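Local coordinates for protein putative secreted glycosylhydrolase (Parabacteroides distasonis ATCC 8503, PDB 3IMM) that is probably a secreted glycoside hydrolase of the 3-keto-disaccharide hydrolase family, although its substrate is not established, at residues N5-L10 with N48-L53; Y105-A110 with S149-G154. All blocks are in the same frame, centred on the assembly; numbering follows the deposited sequence.

How the contacts relate
Contacts 1 and 2 belong to one beta-sandwich of the concanavalin-like clan but lie in different parts of it, their centres about 24 Å apart and their nearest atoms about 13 Å apart. Both are largely buried, and neither joins strands that pair directly. Contact 1 joins residues flanking strand 8-9 to strand 49-57, with strand 191-200 between them in the six-stranded sheet, and its side chains serve both faces: a tryptophan among charged residues on one, leucines in the sandwich interior on the other. Contact 2 ties two loops together beside strand 141-147, at the other end of that sheet, through aromatic packing and one weak hydrogen bond from an indole to a backbone carbonyl.

Contact 1: N5-L10 with N48-L53; sequences NKWKPL and NFELDL
Trp7 lays the six-membered end of its indole against Glu50 and Asp52, two residues on the same face of strand 49-57. Its CG lies anti to the carbonyl carbon (chi1 -70°), a turn that carries the ring across toward the strand. Trp7 CZ3 comes 3.5 Å from the backbone O of Glu50, an oblique approach, while Trp7 CH2 is 3.6 Å from Asp52 OD1. The side chains of Trp7 and Asp52 cross at about a right angle, and the carboxylate plane is turned 41° from the ring. On the other flank Glu50 CG lies 3.9 Å from Trp7 CH2. Glu50 thus touches the indole with CG and its backbone O, Asp52 with its CB and carboxylate; the charges are answered elsewhere: Asp52 by Arg126, Glu50 by Arg199, both in salt bridges. Lys197 adds a cation-pi contact to Trp7.

On the opposite face of the sheet the contact between the two segments is apolar. Leu10 and Leu51 both hold CG anti to the backbone N (chi1 near 180°), which brings Leu10 CD2 to 3.8 Å from Leu51 CD1.

Strand 191-200 runs between strands 8-9 and 49-57, pairing with both, so these side chains reach over an intervening strand. Ile180 of the facing sheet packs on both leucines, and Val65 on Leu51, which places this pair in the hydrophobic interior of the sandwich.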
loop_
_atom_site.group_PDB
_atom_site.type_symbol
_atom_site.label_atom_id
_atom_site.label_comp_id
_atom_site.label_asym_id
_atom_site.label_seq_id
_atom_site.Cartn_x
_atom_site.Cartn_y
_atom_site.Cartn_z
ATOM N N ASN A 5 12.946 12.156 12.222
ATOM C CA ASN A 5 13.167 11.972 13.695
ATOM C C ASN A 5 13.384 10.490 14.126
ATOM O O ASN A 5 14.353 9.860 13.690
ATOM C CB ASN A 5 12.007 12.641 14.474
ATOM N N LYS A 6 12.526 9.951 15.000
ATOM C CA LYS A 6 12.599 8.536 15.412
ATOM C C LYS A 6 11.383 7.721 14.974
ATOM O O LYS A 6 10.298 8.269 14.746
ATOM C CB LYS A 6 12.713 8.418 16.920
ATOM C CG LYS A 6 14.090 8.760 17.471
ATOM C CD LYS A 6 14.059 8.769 18.989
ATOM C CE LYS A 6 15.184 9.660 19.571
ATOM N NZ LYS A 6 16.528 9.288 19.047
ATOM N N TRP A 7 11.572 6.404 14.906
ATOM C CA TRP A 7 10.528 5.473 14.464
ATOM C C TRP A 7 9.518 5.327 15.560
ATOM O O TRP A 7 9.894 5.246 16.718
ATOM C CB TRP A 7 11.099 4.069 14.217
ATOM C CG TRP A 7 11.992 3.930 13.045
ATOM C CD1 TRP A 7 13.351 3.734 13.065
ATOM C CD2 TRP A 7 11.607 3.939 11.672
ATOM N NE1 TRP A 7 13.825 3.618 11.782
ATOM C CE2 TRP A 7 12.779 3.758 10.906
ATOM C CE3 TRP A 7 10.391 4.117 11.009
ATOM C CZ2 TRP A 7 12.767 3.734 9.505
ATOM C CZ3 TRP A 7 10.383 4.095 9.615
ATOM C CH2 TRP A 7 11.574 3.915 8.884
ATOM N N LYS A 8 8.257 5.274 15.203
ATOM C CA LYS A 8 7.239 4.815 16.141
ATOM C C LYS A 8 6.317 3.803 15.445
ATOM O O LYS A 8 6.110 3.868 14.201
ATOM C CB LYS A 8 6.427 5.996 16.682
ATOM C CG LYS A 8 5.372 6.491 15.705
ATOM C CD LYS A 8 4.666 7.764 16.179
ATOM C CE LYS A 8 3.717 8.271 15.089
ATOM N NZ LYS A 8 2.920 9.491 15.402
ATOM N N PRO A 9 5.767 2.872 16.234
ATOM C CA PRO A 9 4.775 1.973 15.704
ATOM C C PRO A 9 3.601 2.773 15.098
ATOM O O PRO A 9 3.079 3.700 15.724
ATOM C CB PRO A 9 4.352 1.169 16.931
ATOM C CG PRO A 9 4.797 1.932 18.078
ATOM C CD PRO A 9 6.014 2.605 17.673
ATOM N N LEU A 10 3.220 2.443 13.879
ATOM C CA LEU A 10 2.226 3.241 13.175
ATOM C C LEU A 10 0.907 3.285 13.949
ATOM O O LEU A 10 0.217 4.291 13.934
ATOM C CB LEU A 10 1.993 2.658 11.770
ATOM C CG LEU A 10 0.952 3.338 10.893
ATOM C CD1 LEU A 10 1.363 4.816 10.543
ATOM C CD2 LEU A 10 0.673 2.470 9.615
ATOM N N ASN A 48 5.168 13.698 4.469
ATOM C CA ASN A 48 6.641 13.844 4.611
ATOM C C ASN A 48 7.198 12.841 5.609
ATOM O O ASN A 48 7.788 13.184 6.636
ATOM C CB ASN A 48 7.005 15.287 4.997
ATOM C CG ASN A 48 6.628 16.258 3.913
ATOM O OD1 ASN A 48 6.848 15.975 2.722
ATOM N ND2 ASN A 48 6.045 17.393 4.296
ATOM N N PHE A 49 6.973 11.585 5.266
ATOM C CA PHE A 49 7.264 10.476 6.120
ATOM C C PHE A 49 7.844 9.295 5.336
ATOM O O PHE A 49 7.794 9.266 4.130
ATOM C CB PHE A 49 5.977 10.061 6.838
ATOM C CG PHE A 49 4.920 9.505 5.947
ATOM C CD1 PHE A 49 4.942 8.161 5.555
ATOM C CD2 PHE A 49 3.860 10.300 5.532
ATOM C CE1 PHE A 49 3.926 7.635 4.740
ATOM C CE2 PHE A 49 2.868 9.790 4.704
ATOM C CZ PHE A 49 2.898 8.459 4.313
ATOM N N GLU A 50 8.456 8.374 6.070
ATOM C CA GLU A 50 8.760 7.063 5.571
ATOM C C GLU A 50 8.103 6.009 6.450
ATOM O O GLU A 50 8.161 6.070 7.724
ATOM C CB GLU A 50 10.264 6.824 5.416
ATOM C CG GLU A 50 11.092 7.043 6.587
ATOM C CD GLU A 50 12.582 6.961 6.261
ATOM O OE1 GLU A 50 12.947 6.505 5.169
ATOM O OE2 GLU A 50 13.380 7.371 7.099
ATOM N N LEU A 51 7.440 5.076 5.762
ATOM C CA LEU A 51 6.686 4.009 6.377
ATOM C C LEU A 51 7.444 2.723 6.074
ATOM O O LEU A 51 7.783 2.459 4.931
ATOM C CB LEU A 51 5.262 4.008 5.799
ATOM C CG LEU A 51 4.274 2.889 6.154
ATOM C CD1 LEU A 51 3.852 2.989 7.618
ATOM C CD2 LEU A 51 3.048 2.918 5.231
ATOM N N ASP A 52 7.735 1.954 7.120
ATOM C CA ASP A 52 8.333 0.619 7.030
ATOM C C ASP A 52 7.323 -0.409 7.496
ATOM O O ASP A 52 6.565 -0.180 8.476
ATOM C CB ASP A 52 9.523 0.506 7.978
ATOM C CG ASP A 52 10.827 0.674 7.303
ATOM O OD1 ASP A 52 10.917 1.446 6.360
ATOM O OD2 ASP A 52 11.763 0.023 7.738
ATOM N N LEU A 53 7.336 -1.556 6.827
ATOM C CA LEU A 53 6.514 -2.673 7.245
ATOM C C LEU A 53 7.063 -3.969 6.684
ATOM O O LEU A 53 7.670 -3.987 5.618
ATOM C CB LEU A 53 5.083 -2.487 6.766
ATOM C CG LEU A 53 4.794 -2.424 5.253
ATOM C CD1 LEU A 53 3.434 -3.009 4.947
ATOM C CD2 LEU A 53 4.899 -0.998 4.687
#

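Contact 2: Y105-A110 with S149-G154; sequences YGHLGA and SKWTSG
His107 and Trp151 mark the closest backbone approach, with their CA atoms 8.4 Å apart, His107 and Leu108 forming a classic beta bulge and Trp151 lying at the centre of an inverse gamma turn. The indole spans that gap and presents its edge to the His107 carbonyl. Trp151 NE1 gives His107 O a weak, bent hydrogen bond (3.3 Å, 132°), and Trp151 CZ2 lies equally near that oxygen; the main hydrogen bond of this N-H goes to Asn157 OD1, so the bond to His107 O is an accessory one. The imidazole meets the indole obliquely, their planes 54° apart, and His107 CD2 comes 3.6 Å from Trp151 CD1. With its CG anti to the carbonyl carbon (chi1 -67°), the imidazole also directs ND1 to Tyr105 O in a nearly straight bond of 2.8 Å, which fixes the ring's rotation. Leu108 completes the contact, its CB 3.9 Å from Trp151 CZ2 and its CD1 near the far end of the benzo ring. Were Trp151 an alanine, a gap would probably open beside His107 and Leu108, and the His107 carbonyl and Asn157 would lose the indole N-H.

The contact joins the loop between strands 80-85 and 122-130 to the one between strands 141-147 and 179-182. Met146 of strand 141-147 packs against all three residues, while Phe171 stacks on His107 and also touches Trp151.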
loop_
_atom_site.group_PDB
_atom_site.type_symbol
_atom_site.label_atom_id
_atom_site.label_comp_id
_atom_site.label_asym_id
_atom_site.label_seq_id
_atom_site.Cartn_x
_atom_site.Cartn_y
_atom_site.Cartn_z
ATOM N N TYR A 105 -0.720 1.169 -7.509
ATOM C CA TYR A 105 -1.789 0.415 -8.105
ATOM C C TYR A 105 -2.553 1.296 -9.066
ATOM O O TYR A 105 -2.930 2.417 -8.737
ATOM C CB TYR A 105 -2.777 -0.196 -7.099
ATOM C CG TYR A 105 -3.896 -0.861 -7.828
ATOM C CD1 TYR A 105 -3.693 -2.090 -8.424
ATOM C CD2 TYR A 105 -5.131 -0.220 -8.029
ATOM C CE1 TYR A 105 -4.685 -2.694 -9.183
ATOM C CE2 TYR A 105 -6.129 -0.825 -8.782
ATOM C CZ TYR A 105 -5.898 -2.075 -9.333
ATOM O OH TYR A 105 -6.845 -2.710 -10.066
ATOM N N GLY A 106 -2.786 0.760 -10.245
ATOM C CA GLY A 106 -3.532 1.481 -11.297
ATOM C C GLY A 106 -2.829 2.613 -12.011
ATOM O O GLY A 106 -3.404 3.202 -12.973
ATOM N N HIS A 107 -1.573 2.880 -11.620
ATOM C CA HIS A 107 -0.865 4.103 -12.022
ATOM C C HIS A 107 0.564 3.934 -12.544
ATOM O O HIS A 107 0.970 4.623 -13.502
ATOM C CB HIS A 107 -0.908 5.123 -10.874
ATOM C CG HIS A 107 -2.289 5.630 -10.602
ATOM N ND1 HIS A 107 -3.194 4.954 -9.807
ATOM C CD2 HIS A 107 -2.940 6.721 -11.074
ATOM C CE1 HIS A 107 -4.331 5.625 -9.786
ATOM N NE2 HIS A 107 -4.204 6.698 -10.551
ATOM N N LEU A 108 1.338 3.058 -11.910
ATOM C CA LEU A 108 2.750 2.916 -12.221
ATOM C C LEU A 108 3.278 1.540 -11.835
ATOM O O LEU A 108 3.126 1.107 -10.690
ATOM C CB LEU A 108 3.560 4.017 -11.490
ATOM C CG LEU A 108 5.070 4.032 -11.751
ATOM C CD1 LEU A 108 5.385 4.448 -13.249
ATOM C CD2 LEU A 108 5.745 4.942 -10.712
ATOM N N GLY A 109 3.903 0.866 -12.800
ATOM C CA GLY A 109 4.504 -0.434 -12.585
ATOM C C GLY A 109 5.791 -0.367 -11.779
ATOM O O GLY A 109 6.417 0.700 -11.662
ATOM N N ALA A 110 6.188 -1.521 -11.239
ATOM C CA ALA A 110 7.503 -1.674 -10.606
ATOM C C ALA A 110 8.518 -1.905 -11.721
ATOM O O ALA A 110 8.149 -2.315 -12.819
ATOM C CB ALA A 110 7.497 -2.817 -9.610
ATOM N N SER A 149 3.116 14.666 -10.058
ATOM C CA SER A 149 2.853 15.835 -10.904
ATOM C C SER A 149 2.734 15.449 -12.363
ATOM O O SER A 149 2.095 16.168 -13.100
ATOM C CB SER A 149 3.897 16.950 -10.723
ATOM O OG SER A 149 5.156 16.526 -11.127
ATOM N N LYS A 150 3.280 14.289 -12.752
ATOM C CA LYS A 150 3.153 13.789 -14.123
ATOM C C LYS A 150 1.773 13.251 -14.410
ATOM O O LYS A 150 1.395 13.111 -15.566
ATOM C CB LYS A 150 4.152 12.678 -14.406
ATOM C CG LYS A 150 5.622 13.098 -14.317
ATOM C CD LYS A 150 6.578 11.874 -14.393
ATOM C CE LYS A 150 6.720 11.302 -15.819
ATOM N NZ LYS A 150 6.988 9.817 -15.755
ATOM N N TRP A 151 1.011 12.930 -13.374
ATOM C CA TRP A 151 -0.305 12.292 -13.559
ATOM C C TRP A 151 -1.380 13.380 -13.702
ATOM O O TRP A 151 -2.201 13.597 -12.794
ATOM C CB TRP A 151 -0.604 11.342 -12.386
ATOM C CG TRP A 151 -0.086 9.963 -12.629
ATOM C CD1 TRP A 151 -0.815 8.872 -13.026
ATOM C CD2 TRP A 151 1.281 9.537 -12.557
ATOM N NE1 TRP A 151 0.027 7.794 -13.197
ATOM C CE2 TRP A 151 1.318 8.187 -12.925
ATOM C CE3 TRP A 151 2.468 10.168 -12.237
ATOM C CZ2 TRP A 151 2.500 7.468 -12.978
ATOM C CZ3 TRP A 151 3.652 9.425 -12.267
ATOM C CH2 TRP A 151 3.650 8.098 -12.623
ATOM N N THR A 152 -1.332 14.062 -14.842
ATOM C CA THR A 152 -2.260 15.124 -15.165
ATOM C C THR A 152 -3.608 14.558 -15.613
ATOM O O THR A 152 -4.623 15.220 -15.485
ATOM C CB THR A 152 -1.694 16.031 -16.246
ATOM O OG1 THR A 152 -1.266 15.213 -17.341
ATOM C CG2 THR A 152 -0.532 16.874 -15.702
ATOM N N SER A 153 -3.608 13.317 -16.082
ATOM C CA SER A 153 -4.831 12.614 -16.438
ATOM C C SER A 153 -5.267 11.634 -15.348
ATOM O O SER A 153 -4.447 10.906 -14.752
ATOM C CB SER A 153 -4.650 11.903 -17.806
ATOM O OG SER A 153 -5.714 11.025 -18.137
ATOM N N GLY A 154 -6.578 11.631 -15.085
ATOM C CA GLY A 154 -7.240 10.571 -14.349
ATOM C C GLY A 154 -7.674 9.353 -15.165
ATOM O O GLY A 154 -8.223 8.419 -14.616
#